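Local atomic coordinates of hydrogenase 3 maturation protease (Escherichia coli, PDB entry 2E85), a protein that cleaves a C-terminal peptide from the precursor of HycE, the large subunit of hydrogenase 3, as a step in maturation of that enzyme. Residues 58-63 with 110-115. The protein carries 1 engineered substitution. Numbering follows the deposited sequence.
Sequences PTRLLI and EVIFLG
Neighbouring parallel strands of the central sheet meet here, L61, L62 and I63 pairing with V111, I112 and F113. The evidence for parallel pairing is an 11° angle between the strand directions and a run of four backbone hydrogen bonds: L61 N to E110 O, I112 N to L61 O (2.8 Å), I63 N to I112 O, and L114 N to I63 O (2.7 Å). L61 and I63 each give their N-H to one residue of the partner strand and take an N-H from the residue two further on, the staggered pattern of a parallel pair. The CA of V111 adds a weaker C-H...O contact to L61 O at 3.3 Å. Strand 60-66 also bonds through R60 and L62 to strand 6-11, so it is an interior strand of the mixed sheet in this alpha/beta fold of the hydrogenase maturation protease family; helix 97-108 covers the face bearing L61, I63, V111 and F113. On that face I63 CG2 meets F113 CE1 at 3.7 Å, oblique to the ring, while I63 CD1 reaches back to V111 CG1 at 4.2 Å. The branches part because CG1 sits anti to the carbonyl carbon (chi1 -59°), leaving CG2 beside that carbon. With I63 cut back to an alanine, both CG2 and CD1 go, which is likely to open a gap between the F113 ring and V111. The F113 side chain is about 4 Å from that of D65, a calcium ligand. On the other face L62 CD1 packs on I112 CG2 at 3.7 Å and touches L114 CB. At the N-terminal end of the pair, R60 and E110 lie side by side, R60 CD 3.7 Å from E110 OE1, yet their charged groups are not in contact; the R60 guanidinium instead forms a salt bridge with D6.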
loop_
_atom_site.group_PDB
_atom_site.type_symbol
_atom_site.label_atom_id
_atom_site.label_comp_id
_atom_site.label_asym_id
_atom_site.label_seq_id
_atom_site.Cartn_x
_atom_site.Cartn_y
_atom_site.Cartn_z
ATOM N N PRO B 58 14.035 -11.163 5.519
ATOM C CA PRO B 58 14.368 -11.058 6.928
ATOM C C PRO B 58 13.548 -11.999 7.787
ATOM O O PRO B 58 12.473 -12.465 7.377
ATOM C CB PRO B 58 14.013 -9.621 7.283
ATOM C CG PRO B 58 13.041 -9.196 6.255
ATOM C CD PRO B 58 13.277 -9.994 5.038
ATOM N N THR B 59 14.088 -12.266 8.964
ATOM C CA THR B 59 13.404 -12.984 10.029
ATOM C C THR B 59 12.707 -12.001 10.977
ATOM O O THR B 59 11.758 -12.358 11.682
ATOM C CB THR B 59 14.407 -13.862 10.830
ATOM O OG1 THR B 59 15.527 -13.060 11.235
ATOM C CG2 THR B 59 14.922 -15.000 9.952
ATOM N N ARG B 60 13.206 -10.772 11.015
ATOM C CA ARG B 60 12.661 -9.760 11.904
ATOM C C ARG B 60 12.781 -8.401 11.237
ATOM O O ARG B 60 13.813 -8.076 10.670
ATOM C CB ARG B 60 13.409 -9.752 13.240
ATOM C CG ARG B 60 13.132 -8.554 14.152
ATOM C CD ARG B 60 13.637 -8.826 15.544
ATOM N NE ARG B 60 15.099 -8.923 15.610
ATOM C CZ ARG B 60 15.783 -9.122 16.735
ATOM N NH1 ARG B 60 15.143 -9.246 17.896
ATOM N NH2 ARG B 60 17.101 -9.177 16.702
ATOM N N LEU B 61 11.692 -7.637 11.281
ATOM C CA LEU B 61 11.649 -6.307 10.701
ATOM C C LEU B 61 11.221 -5.290 11.784
ATOM O O LEU B 61 10.158 -5.449 12.397
ATOM C CB LEU B 61 10.641 -6.263 9.574
ATOM C CG LEU B 61 10.391 -4.856 8.991
ATOM C CD1 LEU B 61 11.580 -4.317 8.254
ATOM C CD2 LEU B 61 9.158 -4.878 8.107
ATOM N N LEU B 62 12.045 -4.257 11.979
ATOM C CA LEU B 62 11.748 -3.136 12.871
ATOM C C LEU B 62 11.507 -1.906 11.999
ATOM O O LEU B 62 12.335 -1.582 11.151
ATOM C CB LEU B 62 12.939 -2.853 13.799
ATOM C CG LEU B 62 12.851 -1.660 14.752
ATOM C CD1 LEU B 62 11.595 -1.639 15.666
ATOM C CD2 LEU B 62 14.095 -1.549 15.596
ATOM N N ILE B 63 10.411 -1.214 12.260
ATOM C CA ILE B 63 10.089 0.012 11.526
ATOM C C ILE B 63 10.089 1.133 12.531
ATOM O O ILE B 63 9.442 1.012 13.576
ATOM C CB ILE B 63 8.687 -0.089 10.894
ATOM C CG1 ILE B 63 8.640 -1.278 9.937
ATOM C CG2 ILE B 63 8.311 1.201 10.160
ATOM C CD1 ILE B 63 7.236 -1.725 9.532
ATOM N N GLU B 110 8.362 -11.719 12.463
ATOM C CA GLU B 110 8.344 -10.717 13.524
ATOM C C GLU B 110 8.486 -9.329 12.905
ATOM O O GLU B 110 9.517 -9.021 12.303
ATOM C CB GLU B 110 9.422 -10.949 14.558
ATOM C CG GLU B 110 9.327 -9.991 15.727
ATOM C CD GLU B 110 10.153 -10.443 16.917
ATOM O OE1 GLU B 110 11.106 -11.217 16.697
ATOM O OE2 GLU B 110 9.843 -10.024 18.055
ATOM N N VAL B 111 7.431 -8.530 13.066
ATOM C CA VAL B 111 7.384 -7.133 12.612
ATOM C C VAL B 111 7.053 -6.244 13.802
ATOM O O VAL B 111 6.075 -6.484 14.522
ATOM C CB VAL B 111 6.355 -6.957 11.468
ATOM C CG1 VAL B 111 6.293 -5.498 10.987
ATOM C CG2 VAL B 111 6.691 -7.889 10.331
ATOM N N ILE B 112 7.890 -5.235 14.035
ATOM C CA ILE B 112 7.741 -4.361 15.197
ATOM C C ILE B 112 7.617 -2.955 14.642
ATOM O O ILE B 112 8.487 -2.547 13.888
ATOM C CB ILE B 112 9.021 -4.452 16.103
ATOM C CG1 ILE B 112 9.284 -5.908 16.516
ATOM C CG2 ILE B 112 8.928 -3.623 17.401
ATOM C CD1 ILE B 112 10.712 -6.204 16.978
ATOM N N PHE B 113 6.573 -2.222 15.031
ATOM C CA PHE B 113 6.432 -0.830 14.603
ATOM C C PHE B 113 6.686 0.046 15.796
ATOM O O PHE B 113 5.908 0.002 16.769
ATOM C CB PHE B 113 5.017 -0.531 14.093
ATOM C CG PHE B 113 4.896 0.853 13.559
ATOM C CD1 PHE B 113 5.182 1.101 12.229
ATOM C CD2 PHE B 113 4.609 1.934 14.420
ATOM C CE1 PHE B 113 5.140 2.389 11.733
ATOM C CE2 PHE B 113 4.554 3.236 13.916
ATOM C CZ PHE B 113 4.824 3.451 12.575
ATOM N N LEU B 114 7.729 0.869 15.711
ATOM C CA LEU B 114 8.113 1.795 16.760
ATOM C C LEU B 114 7.890 3.271 16.386
ATOM O O LEU B 114 8.421 3.767 15.382
ATOM C CB LEU B 114 9.578 1.575 17.114
ATOM C CG LEU B 114 10.165 2.378 18.274
ATOM C CD1 LEU B 114 11.361 1.657 18.864
ATOM C CD2 LEU B 114 10.571 3.814 17.890
ATOM N N GLY B 115 7.091 3.956 17.195
ATOM C CA GLY B 115 6.763 5.357 16.968
ATOM C C GLY B 115 7.547 6.212 17.939
ATOM O O GLY B 115 7.781 5.832 19.101
#